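Local coordinates for type IV secretion system protein VirB11 (Brucella suis, PDB 2GZA), which probably binds and hydrolyses ATP as the hexameric VirB11 ATPase of the Brucella suis type IV secretion system, at residues Glu27-Trp32 with Val41-Pro46; Cys51-Ala54 with Tyr59-Val62; Met299-Arg304 with Glu312-Leu317. All coordinates share one frame; numbering follows the deposited sequence.

Contact 1 of 3, residues Glu27-Trp32 with Val41-Pro46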
ATOM      1  N   GLU C  27      48.823 -25.556  -5.590  1.00 37.42           N
ATOM      2  CA  GLU C  27      49.813 -26.582  -5.234  1.00 37.33           C
ATOM      3  C   GLU C  27      50.132 -26.760  -3.751  1.00 37.06           C
ATOM      4  O   GLU C  27      50.243 -27.895  -3.291  1.00 37.02           O
ATOM      5  CB  GLU C  27      51.120 -26.360  -6.007  1.00 37.53           C
ATOM      6  CG  GLU C  27      51.402 -27.409  -7.084  1.00 38.25           C
ATOM      7  CD  GLU C  27      51.991 -28.697  -6.525  1.00 39.07           C
ATOM      8  OE1 GLU C  27      53.132 -29.040  -6.891  1.00 41.05           O
ATOM      9  OE2 GLU C  27      51.327 -29.371  -5.720  1.00 39.15           O
ATOM     10  N   PRO C  28      50.314 -25.654  -2.999  1.00 37.02           N
ATOM     11  CA  PRO C  28      50.603 -25.848  -1.579  1.00 36.94           C
ATOM     12  C   PRO C  28      49.429 -26.383  -0.762  1.00 37.00           C
ATOM     13  O   PRO C  28      49.623 -26.732   0.401  1.00 37.21           O
ATOM     14  CB  PRO C  28      50.985 -24.442  -1.096  1.00 36.88           C
ATOM     15  CG  PRO C  28      51.204 -23.629  -2.324  1.00 36.69           C
ATOM     16  CD  PRO C  28      50.311 -24.220  -3.346  1.00 36.95           C
ATOM     17  N   LEU C  29      48.242 -26.452  -1.368  1.00 36.87           N
ATOM     18  CA  LEU C  29      47.036 -26.976  -0.714  1.00 36.73           C
ATOM     19  C   LEU C  29      46.653 -28.359  -1.241  1.00 36.79           C
ATOM     20  O   LEU C  29      45.643 -28.940  -0.830  1.00 36.70           O
ATOM     21  CB  LEU C  29      45.868 -25.991  -0.870  1.00 36.40           C
ATOM     22  CG  LEU C  29      46.069 -24.586  -0.287  1.00 35.96           C
ATOM     23  CD1 LEU C  29      44.882 -23.682  -0.580  1.00 35.24           C
ATOM     24  CD2 LEU C  29      46.358 -24.636   1.212  1.00 35.41           C
ATOM     25  N   ARG C  30      47.494 -28.876  -2.131  1.00 36.88           N
ATOM     26  CA  ARG C  30      47.289 -30.155  -2.808  1.00 36.97           C
ATOM     27  C   ARG C  30      46.996 -31.327  -1.862  1.00 36.74           C
ATOM     28  O   ARG C  30      46.054 -32.073  -2.112  1.00 36.84           O
ATOM     29  CB  ARG C  30      48.481 -30.445  -3.734  1.00 36.92           C
ATOM     30  CG  ARG C  30      48.148 -31.236  -5.003  1.00 37.94           C
ATOM     31  CD  ARG C  30      47.779 -30.340  -6.196  1.00 39.25           C
ATOM     32  NE  ARG C  30      46.440 -29.761  -6.093  1.00 40.12           N
ATOM     33  CZ  ARG C  30      45.310 -30.433  -6.291  1.00 40.47           C
ATOM     34  NH1 ARG C  30      45.345 -31.722  -6.597  1.00 41.73           N
ATOM     35  NH2 ARG C  30      44.138 -29.824  -6.174  1.00 40.53           N
ATOM     36  N   PRO C  31      47.781 -31.481  -0.775  1.00 36.74           N
ATOM     37  CA  PRO C  31      47.529 -32.571   0.181  1.00 36.74           C
ATOM     38  C   PRO C  31      46.109 -32.600   0.752  1.00 36.73           C
ATOM     39  O   PRO C  31      45.508 -33.678   0.814  1.00 36.74           O
ATOM     40  CB  PRO C  31      48.556 -32.305   1.286  1.00 36.60           C
ATOM     41  CG  PRO C  31      49.652 -31.575   0.602  1.00 36.60           C
ATOM     42  CD  PRO C  31      48.965 -30.692  -0.388  1.00 36.68           C
ATOM     43  N   TRP C  32      45.588 -31.433   1.140  1.00 36.52           N
ATOM     44  CA  TRP C  32      44.260 -31.323   1.737  1.00 36.55           C
ATOM     45  C   TRP C  32      43.163 -31.424   0.688  1.00 36.77           C
ATOM     46  O   TRP C  32      42.079 -31.950   0.948  1.00 36.69           O
ATOM     47  CB  TRP C  32      44.131 -30.005   2.505  1.00 36.18           C
ATOM     48  CG  TRP C  32      45.130 -29.879   3.602  1.00 35.91           C
ATOM     49  CD1 TRP C  32      45.000 -30.327   4.880  1.00 35.89           C
ATOM     50  CD2 TRP C  32      46.425 -29.278   3.520  1.00 35.43           C
ATOM     51  NE1 TRP C  32      46.131 -30.041   5.601  1.00 35.82           N
ATOM     52  CE2 TRP C  32      47.020 -29.396   4.789  1.00 35.31           C
ATOM     53  CE3 TRP C  32      47.139 -28.656   2.495  1.00 35.22           C
ATOM     54  CZ2 TRP C  32      48.293 -28.908   5.064  1.00 35.26           C
ATOM     55  CZ3 TRP C  32      48.404 -28.172   2.768  1.00 35.25           C
ATOM     56  CH2 TRP C  32      48.969 -28.303   4.041  1.00 35.39           C
ATOM     57  N   VAL C  41      38.655 -26.733   3.259  1.00 38.74           N
ATOM     58  CA  VAL C  41      40.046 -26.296   3.366  1.00 38.25           C
ATOM     59  C   VAL C  41      40.089 -24.777   3.467  1.00 38.00           C
ATOM     60  O   VAL C  41      39.667 -24.075   2.552  1.00 37.84           O
ATOM     61  CB  VAL C  41      40.914 -26.744   2.153  1.00 38.23           C
ATOM     62  CG1 VAL C  41      42.388 -26.442   2.404  1.00 38.22           C
ATOM     63  CG2 VAL C  41      40.745 -28.222   1.855  1.00 38.45           C
ATOM     64  N   CYS C  42      40.615 -24.279   4.580  1.00 37.81           N
ATOM     65  CA  CYS C  42      40.678 -22.844   4.836  1.00 37.65           C
ATOM     66  C   CYS C  42      42.080 -22.301   4.993  1.00 37.54           C
ATOM     67  O   CYS C  42      42.945 -22.945   5.584  1.00 37.60           O
ATOM     68  CB  CYS C  42      39.885 -22.503   6.081  1.00 37.54           C
ATOM     69  SG  CYS C  42      38.157 -22.604   5.762  1.00 38.07           S
ATOM     70  N   VAL C  43      42.302 -21.112   4.450  1.00 37.36           N
ATOM     71  CA  VAL C  43      43.483 -20.332   4.782  1.00 37.20           C
ATOM     72  C   VAL C  43      43.022 -18.974   5.310  1.00 37.24           C
ATOM     73  O   VAL C  43      42.363 -18.206   4.602  1.00 37.11           O
ATOM     74  CB  VAL C  43      44.471 -20.180   3.587  1.00 37.30           C
ATOM     75  CG1 VAL C  43      45.675 -19.300   3.981  1.00 36.93           C
ATOM     76  CG2 VAL C  43      44.959 -21.539   3.106  1.00 36.77           C
ATOM     77  N   ASN C  44      43.353 -18.703   6.570  1.00 37.28           N
ATOM     78  CA  ASN C  44      42.965 -17.446   7.237  1.00 37.30           C
ATOM     79  C   ASN C  44      44.046 -16.388   7.131  1.00 37.44           C
ATOM     80  O   ASN C  44      43.755 -15.194   7.113  1.00 37.79           O
ATOM     81  CB  ASN C  44      42.658 -17.676   8.718  1.00 36.89           C
ATOM     82  CG  ASN C  44      41.601 -18.728   8.937  1.00 36.25           C
ATOM     83  OD1 ASN C  44      40.754 -18.955   8.076  1.00 35.94           O
ATOM     84  ND2 ASN C  44      41.644 -19.385  10.093  1.00 34.46           N
ATOM     85  N   ARG C  45      45.292 -16.841   7.080  1.00 37.42           N
ATOM     86  CA  ARG C  45      46.449 -15.961   7.060  1.00 37.45           C
ATOM     87  C   ARG C  45      47.648 -16.720   6.523  1.00 37.49           C
ATOM     88  O   ARG C  45      47.645 -17.949   6.527  1.00 37.56           O
ATOM     89  CB  ARG C  45      46.730 -15.391   8.464  1.00 37.24           C
ATOM     90  CG  ARG C  45      47.022 -16.413   9.561  1.00 36.83           C
ATOM     91  CD  ARG C  45      46.050 -16.262  10.724  1.00 37.46           C
ATOM     92  NE  ARG C  45      45.636 -14.869  10.899  1.00 38.83           N
ATOM     93  CZ  ARG C  45      44.452 -14.465  11.349  1.00 39.05           C
ATOM     94  NH1 ARG C  45      43.514 -15.333  11.686  1.00 39.38           N
ATOM     95  NH2 ARG C  45      44.206 -13.169  11.454  1.00 39.84           N
ATOM     96  N   PRO C  46      48.686 -15.989   6.082  1.00 37.71           N
ATOM     97  CA  PRO C  46      49.909 -16.604   5.581  1.00 37.74           C
ATOM     98  C   PRO C  46      50.460 -17.621   6.566  1.00 37.85           C
ATOM     99  O   PRO C  46      50.513 -17.342   7.762  1.00 37.50           O
ATOM    100  CB  PRO C  46      50.883 -15.415   5.508  1.00 37.56           C
ATOM    101  CG  PRO C  46      50.246 -14.317   6.310  1.00 37.65           C
ATOM    102  CD  PRO C  46      48.791 -14.518   6.089  1.00 37.74           C
TER
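Leu29 and Trp32 meet Val43 and Val41 where a short helical segment packs on one face of a six-stranded antiparallel sheet. Residues 27-29 form a 3-10 turn that leads into helix 30-34. Val41 and Val43 belong to strand 40-43. They alternate with Cys42, so both turn the same side of the strand to the helix, while Cys42 points away.

Two apolar pairs make up the contact. Leu29 and Val43 approach at a slant, and the closest approach is between one branch of each: CD2 of Leu29 lies 3.9 Å from CG2 of Val43. Trp32 uses its stem rather than its ring. Its CB points at the strand, but the indole leads away from it, toward strand 48-52 and Tyr60. Pro31 CB lies over one face of that indole, offset toward the rim, 4.1 Å above its plane.

Strand 116-120 borders Val41 and Val43 in the sheet, and its Ile119 also touches Leu29. Trp32 O accepts a hydrogen bond from Lys121. The Val41 torsion (chi1 -172°) turns both methyls to the helix. Trp32 CB sits over the gap between them, 3.9 Å from Val41 CG2 and 4.0 Å from Val41 CG1.

Contact 2 of 3, residues Cys51-Ala54 with Tyr59-Val62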
ATOM      1  N   CYS C  51      41.552 -27.238   8.260  1.00 39.22           N
ATOM      2  CA  CYS C  51      40.677 -28.140   7.519  1.00 39.80           C
ATOM      3  C   CYS C  51      39.636 -28.827   8.394  1.00 40.10           C
ATOM      4  O   CYS C  51      39.887 -29.139   9.556  1.00 40.03           O
ATOM      5  CB  CYS C  51      41.481 -29.147   6.687  1.00 39.76           C
ATOM      6  SG  CYS C  51      42.384 -30.367   7.636  1.00 39.49           S
ATOM      7  N   GLU C  52      38.453 -29.021   7.824  1.00 40.68           N
ATOM      8  CA  GLU C  52      37.350 -29.676   8.507  1.00 41.38           C
ATOM      9  C   GLU C  52      37.390 -31.173   8.219  1.00 41.57           C
ATOM     10  O   GLU C  52      37.194 -31.599   7.074  1.00 41.69           O
ATOM     11  CB  GLU C  52      36.014 -29.075   8.058  1.00 41.31           C
ATOM     12  CG  GLU C  52      34.791 -29.873   8.492  1.00 41.75           C
ATOM     13  CD  GLU C  52      33.487 -29.125   8.286  1.00 42.50           C
ATOM     14  OE1 GLU C  52      33.370 -27.979   8.772  1.00 43.02           O
ATOM     15  OE2 GLU C  52      32.570 -29.690   7.651  1.00 43.03           O
ATOM     16  N   ARG C  53      37.680 -31.956   9.257  1.00 41.92           N
ATOM     17  CA  ARG C  53      37.720 -33.413   9.164  1.00 42.26           C
ATOM     18  C   ARG C  53      36.345 -33.983   9.402  1.00 42.38           C
ATOM     19  O   ARG C  53      35.679 -34.142   8.500  1.00 42.59           O
ATOM     20  CB  ARG C  53      38.779 -34.047  10.072  1.00 42.37           C
ATOM     21  CG  ARG C  53      38.822 -35.601  10.045  1.00 42.85           C
ATOM     22  CD  ARG C  53      39.743 -36.157   8.977  1.00 43.05           C
ATOM     23  NE  ARG C  53      41.046 -35.506   9.052  1.00 44.12           N
ATOM     24  CZ  ARG C  53      42.061 -35.730   8.225  1.00 44.47           C
ATOM     25  NH1 ARG C  53      41.964 -36.620   7.242  1.00 45.06           N
ATOM     26  NH2 ARG C  53      43.184 -35.056   8.397  1.00 44.56           N
ATOM     27  N   ALA C  54      35.873 -34.300  10.575  1.00 42.46           N
ATOM     28  CA  ALA C  54      34.521 -34.833  10.666  1.00 42.52           C
ATOM     29  C   ALA C  54      33.740 -33.802  11.445  1.00 42.55           C
ATOM     30  O   ALA C  54      33.379 -34.036  12.596  1.00 42.64           O
ATOM     31  CB  ALA C  54      34.533 -36.197  11.364  1.00 42.36           C
ATOM     32  N   TYR C  59      44.458 -27.839  12.620  1.00 42.12           N
ATOM     33  CA  TYR C  59      45.466 -26.849  12.256  1.00 42.44           C
ATOM     34  C   TYR C  59      46.681 -27.513  11.598  1.00 42.75           C
ATOM     35  O   TYR C  59      47.141 -28.551  12.053  1.00 42.82           O
ATOM     36  CB  TYR C  59      45.868 -26.046  13.506  1.00 42.18           C
ATOM     37  CG  TYR C  59      47.089 -25.173  13.343  1.00 41.89           C
ATOM     38  CD1 TYR C  59      46.984 -23.892  12.811  1.00 41.24           C
ATOM     39  CD2 TYR C  59      48.352 -25.628  13.724  1.00 41.16           C
ATOM     40  CE1 TYR C  59      48.099 -23.082  12.660  1.00 41.28           C
ATOM     41  CE2 TYR C  59      49.474 -24.828  13.572  1.00 41.12           C
ATOM     42  CZ  TYR C  59      49.338 -23.555  13.037  1.00 41.32           C
ATOM     43  OH  TYR C  59      50.439 -22.749  12.882  1.00 41.38           O
ATOM     44  N   TYR C  60      47.181 -26.910  10.527  1.00 43.36           N
ATOM     45  CA  TYR C  60      48.425 -27.343   9.888  1.00 44.06           C
ATOM     46  C   TYR C  60      49.286 -26.158   9.493  1.00 44.70           C
ATOM     47  O   TYR C  60      48.803 -25.183   8.912  1.00 44.84           O
ATOM     48  CB  TYR C  60      48.150 -28.217   8.668  1.00 43.80           C
ATOM     49  CG  TYR C  60      47.483 -29.523   9.002  1.00 43.92           C
ATOM     50  CD1 TYR C  60      46.113 -29.687   8.823  1.00 43.63           C
ATOM     51  CD2 TYR C  60      48.213 -30.592   9.520  1.00 43.68           C
ATOM     52  CE1 TYR C  60      45.489 -30.883   9.133  1.00 43.90           C
ATOM     53  CE2 TYR C  60      47.591 -31.797   9.835  1.00 44.11           C
ATOM     54  CZ  TYR C  60      46.229 -31.930   9.635  1.00 43.65           C
ATOM     55  OH  TYR C  60      45.600 -33.106   9.940  1.00 43.50           O
ATOM     56  N   ALA C  61      50.568 -26.250   9.817  1.00 45.47           N
ATOM     57  CA  ALA C  61      51.518 -25.202   9.493  1.00 46.12           C
ATOM     58  C   ALA C  61      52.117 -25.414   8.111  1.00 46.62           C
ATOM     59  O   ALA C  61      52.722 -26.458   7.827  1.00 46.94           O
ATOM     60  CB  ALA C  61      52.600 -25.116  10.558  1.00 46.00           C
ATOM     61  N   VAL C  62      51.939 -24.412   7.255  1.00 47.15           N
ATOM     62  CA  VAL C  62      52.452 -24.459   5.894  1.00 47.76           C
ATOM     63  C   VAL C  62      53.248 -23.185   5.644  1.00 48.34           C
ATOM     64  O   VAL C  62      52.705 -22.203   5.142  1.00 48.44           O
ATOM     65  CB  VAL C  62      51.325 -24.585   4.857  1.00 47.62           C
ATOM     66  CG1 VAL C  62      51.898 -24.974   3.500  1.00 47.57           C
ATOM     67  CG2 VAL C  62      50.302 -25.602   5.313  1.00 47.30           C
TER
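Cys51 SG meets the Tyr60 ring at its edge in a sulfur-aromatic contact. The sulfur lies 3.5 Å from Tyr60 CE1 and 4.8 Å from the ring centroid. The direction to it is 82° off the ring normal, so it sits close to the ring plane and not over a face. Farther along the same side chain, Tyr60 OH is 3.5 Å from Arg53 NH2. The hydroxyl lies at the edge of the guanidinium, near its plane. The two side chains cross at about a right angle, and their flat groups are 74° apart.

The Cys51 torsion (chi1 69°) sets SG between the backbone N and the carbonyl carbon and carries it to the ring edge. Arg53 starts with CG opposite its backbone N. The chain then bends at chi2 and chi3, which brings the guanidinium to where Glu58 holds NE in a salt bridge and the Tyr60 hydroxyl lies near NH2. Glu58 is the main polar partner of the arginine.

The frame is a beta hairpin of strands 48-52 and 57-61. Backbone hydrogen bonds join Cys51 with Glu58 and Tyr60 with Val49. Trp32 of helix 30-34 touches Cys51 and meets the Tyr60 ring.

A ring edge carries the partly positive C-H hydrogens, and sulfur is polarisable, so the in-plane approach probably gives a weak electrostatic gain beyond plain packing.

Contact 3 of 3, residues Met299-Arg304 with Glu312-Leu317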
ATOM      1  N   MET C 299      15.652  -0.836  11.784  1.00 31.26           N
ATOM      2  CA  MET C 299      16.801  -1.122  10.944  1.00 31.57           C
ATOM      3  C   MET C 299      16.409  -2.038   9.779  1.00 31.86           C
ATOM      4  O   MET C 299      16.867  -1.844   8.653  1.00 31.77           O
ATOM      5  CB  MET C 299      17.928  -1.736  11.768  1.00 31.47           C
ATOM      6  CG  MET C 299      18.541  -0.770  12.738  1.00 31.34           C
ATOM      7  SD  MET C 299      19.618  -1.583  13.916  1.00 31.87           S
ATOM      8  CE  MET C 299      20.012  -0.202  14.988  1.00 31.35           C
ATOM      9  N   VAL C 300      15.554  -3.020  10.059  1.00 32.00           N
ATOM     10  CA  VAL C 300      15.041  -3.926   9.033  1.00 32.49           C
ATOM     11  C   VAL C 300      14.325  -3.150   7.924  1.00 32.99           C
ATOM     12  O   VAL C 300      14.481  -3.446   6.733  1.00 32.96           O
ATOM     13  CB  VAL C 300      14.094  -5.007   9.637  1.00 32.53           C
ATOM     14  CG1 VAL C 300      13.484  -5.883   8.545  1.00 31.90           C
ATOM     15  CG2 VAL C 300      14.836  -5.878  10.645  1.00 32.29           C
ATOM     16  N   LEU C 301      13.566  -2.136   8.320  1.00 33.58           N
ATOM     17  CA  LEU C 301      12.843  -1.300   7.374  1.00 34.26           C
ATOM     18  C   LEU C 301      13.749  -0.456   6.476  1.00 34.91           C
ATOM     19  O   LEU C 301      13.273   0.146   5.521  1.00 34.91           O
ATOM     20  CB  LEU C 301      11.829  -0.418   8.107  1.00 34.19           C
ATOM     21  CG  LEU C 301      10.614  -1.114   8.724  1.00 34.00           C
ATOM     22  CD1 LEU C 301       9.914  -0.191   9.715  1.00 33.05           C
ATOM     23  CD2 LEU C 301       9.649  -1.598   7.649  1.00 32.90           C
ATOM     24  N   GLN C 302      15.044  -0.421   6.782  1.00 35.91           N
ATOM     25  CA  GLN C 302      16.034   0.274   5.945  1.00 36.95           C
ATOM     26  C   GLN C 302      16.472  -0.594   4.764  1.00 36.95           C
ATOM     27  O   GLN C 302      17.116  -0.110   3.835  1.00 36.95           O
ATOM     28  CB  GLN C 302      17.268   0.665   6.760  1.00 37.32           C
ATOM     29  CG  GLN C 302      16.993   1.454   8.023  1.00 39.76           C
ATOM     30  CD  GLN C 302      16.850   2.918   7.763  1.00 44.10           C
ATOM     31  OE1 GLN C 302      17.337   3.408   6.754  1.00 46.14           O
ATOM     32  NE2 GLN C 302      16.190   3.643   8.672  1.00 45.21           N
ATOM     33  N   ASN C 303      16.131  -1.877   4.827  1.00 37.20           N
ATOM     34  CA  ASN C 303      16.450  -2.843   3.780  1.00 37.55           C
ATOM     35  C   ASN C 303      15.385  -2.789   2.694  1.00 37.71           C
ATOM     36  O   ASN C 303      14.208  -2.620   2.999  1.00 37.71           O
ATOM     37  CB  ASN C 303      16.502  -4.246   4.383  1.00 37.64           C
ATOM     38  CG  ASN C 303      17.239  -5.244   3.517  1.00 37.84           C
ATOM     39  OD1 ASN C 303      18.357  -5.622   3.833  1.00 39.46           O
ATOM     40  ND2 ASN C 303      16.612  -5.696   2.443  1.00 37.83           N
ATOM     41  N   ARG C 304      15.798  -2.931   1.438  1.00 37.92           N
ATOM     42  CA  ARG C 304      14.861  -2.989   0.308  1.00 38.21           C
ATOM     43  C   ARG C 304      13.850  -4.128   0.468  1.00 38.31           C
ATOM     44  O   ARG C 304      12.658  -3.949   0.243  1.00 38.36           O
ATOM     45  CB  ARG C 304      15.613  -3.122  -1.019  1.00 38.20           C
ATOM     46  N   GLU C 312       4.466  -6.475  11.906  1.00 32.23           N
ATOM     47  CA  GLU C 312       4.223  -7.647  12.750  1.00 32.26           C
ATOM     48  C   GLU C 312       5.081  -8.867  12.379  1.00 32.03           C
ATOM     49  O   GLU C 312       5.416  -9.656  13.251  1.00 32.59           O
ATOM     50  CB  GLU C 312       2.734  -8.010  12.760  1.00 32.29           C
ATOM     51  N   ILE C 313       5.448  -9.002  11.106  1.00 31.85           N
ATOM     52  CA  ILE C 313       6.291 -10.106  10.636  1.00 31.57           C
ATOM     53  C   ILE C 313       7.764  -9.855  10.957  1.00 31.82           C
ATOM     54  O   ILE C 313       8.489 -10.780  11.316  1.00 31.73           O
ATOM     55  CB  ILE C 313       6.050 -10.396   9.123  1.00 31.56           C
ATOM     56  CG1 ILE C 313       4.577 -10.746   8.869  1.00 30.90           C
ATOM     57  CG2 ILE C 313       6.968 -11.499   8.596  1.00 31.08           C
ATOM     58  CD1 ILE C 313       3.984 -11.778   9.827  1.00 28.90           C
ATOM     59  N   ILE C 314       8.193  -8.597  10.849  1.00 32.02           N
ATOM     60  CA  ILE C 314       9.537  -8.192  11.250  1.00 32.19           C
ATOM     61  C   ILE C 314       9.739  -8.520  12.733  1.00 32.53           C
ATOM     62  O   ILE C 314      10.730  -9.147  13.114  1.00 32.29           O
ATOM     63  CB  ILE C 314       9.766  -6.680  10.978  1.00 32.09           C
ATOM     64  CG1 ILE C 314       9.741  -6.412   9.472  1.00 32.27           C
ATOM     65  CG2 ILE C 314      11.084  -6.204  11.592  1.00 32.09           C
ATOM     66  CD1 ILE C 314       9.654  -4.961   9.078  1.00 32.20           C
ATOM     67  N   ARG C 315       8.771  -8.118  13.552  1.00 32.62           N
ATOM     68  CA  ARG C 315       8.805  -8.371  14.984  1.00 33.01           C
ATOM     69  C   ARG C 315       8.769  -9.856  15.318  1.00 33.36           C
ATOM     70  O   ARG C 315       9.360 -10.294  16.300  1.00 33.36           O
ATOM     71  CB  ARG C 315       7.659  -7.642  15.693  1.00 33.05           C
ATOM     72  CG  ARG C 315       7.804  -6.108  15.749  1.00 32.87           C
ATOM     73  CD  ARG C 315       9.114  -5.656  16.409  1.00 32.77           C
ATOM     74  NE  ARG C 315       9.153  -6.019  17.821  1.00 32.50           N
ATOM     75  CZ  ARG C 315       8.823  -5.206  18.820  1.00 32.31           C
ATOM     76  NH1 ARG C 315       8.448  -3.952  18.579  1.00 31.58           N
ATOM     77  NH2 ARG C 315       8.878  -5.648  20.065  1.00 32.06           N
ATOM     78  N   ARG C 316       8.076 -10.630  14.498  1.00 33.77           N
ATOM     79  CA  ARG C 316       8.067 -12.072  14.662  1.00 34.18           C
ATOM     80  C   ARG C 316       9.412 -12.698  14.278  1.00 34.01           C
ATOM     81  O   ARG C 316       9.886 -13.606  14.957  1.00 34.07           O
ATOM     82  CB  ARG C 316       6.918 -12.681  13.867  1.00 34.30           C
ATOM     83  CG  ARG C 316       6.909 -14.192  13.831  1.00 35.97           C
ATOM     84  CD  ARG C 316       6.663 -14.593  12.405  1.00 39.23           C
ATOM     85  NE  ARG C 316       6.359 -16.007  12.201  1.00 42.14           N
ATOM     86  CZ  ARG C 316       5.255 -16.622  12.587  1.00 43.68           C
ATOM     87  NH1 ARG C 316       4.345 -15.967  13.244  1.00 44.48           N
ATOM     88  NH2 ARG C 316       5.073 -17.903  12.334  1.00 45.13           N
ATOM     89  N   LEU C 317      10.023 -12.206  13.206  1.00 33.88           N
ATOM     90  CA  LEU C 317      11.338 -12.685  12.786  1.00 34.00           C
ATOM     91  C   LEU C 317      12.400 -12.445  13.849  1.00 33.74           C
ATOM     92  O   LEU C 317      13.218 -13.317  14.116  1.00 33.54           O
ATOM     93  CB  LEU C 317      11.751 -12.069  11.443  1.00 34.08           C
ATOM     94  CG  LEU C 317      11.504 -12.942  10.209  1.00 34.76           C
ATOM     95  CD1 LEU C 317      12.077 -14.360  10.381  1.00 34.82           C
ATOM     96  CD2 LEU C 317      10.048 -13.023   9.891  1.00 35.45           C
TER
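Ile314 projects from helix 311-321 onto Val300 and Leu301. Its CG2 packs against Val300, 3.8 Å from Val300 CB and 3.9 Å from Val300 CG2. The other branch runs past Val300 CG1, with Ile314 CG1 at 3.9 Å and Ile314 CD1 at 4.0 Å from it. It ends at Leu301, where Ile314 CD1 comes within 3.7 Å of Leu301 CD2.

The two pairs differ in direction. Val300 and Ile314 reach toward each other and meet tip to tip. Leu301 and Ile314 cross at about a right angle. The isoleucine is extended, with CG1 anti to its carbonyl carbon (chi1 -66°) and CD1 carried outward (chi2 167°). This brings CD1 up to the leucine. Leu301 starts off across the direction of Ile314, and its CD2 end comes nearer.

No hydrogen bond crosses between the segments, and all three touching residues are buried. The contact is apolar packing of helix 311-321 on the end region of helix 289-300 and the turn after it. Val300 and Leu301 open a type I beta turn that runs to Asn303, closed by Asn303 N to Val300 O at 3.0 Å. Ile314 thus packs on the start of the turn.

Polar links run beside this apolar patch. Arg315 forms a salt bridge with Glu294 of helix 289-300, joining the same two helices. The packing lies next to subunit interfaces of the hexamer. Arg316 forms a salt bridge with Glu294 of a neighbouring subunit, and Leu317 packs on Leu298 of that subunit. Leu301 meets Gln308 of another neighbouring subunit. Within the chain, Val300 also packs on Ile270, which places it between helices 265-274 and 311-321.

How the contacts relate
Contacts 1 and 2 are neighbours, with centres 9 Å apart. Strands 40-43 and 48-52 lie side by side in one antiparallel sheet, and Trp32 joins the two sites. Its indole packs against Tyr60, Cys51 and Val62. Contact 3 stands apart, on the opposite side of the chain's centre. Its centre is about 40 Å from that of contact 1 and 39 Å from that of contact 2. The nearest atoms of contacts 2 and 3 are still about 25 Å apart. Contact 3 borders other subunits of the hexamer. All three lie away from the predicted ATP-binding loop, Gly182 to Thr189.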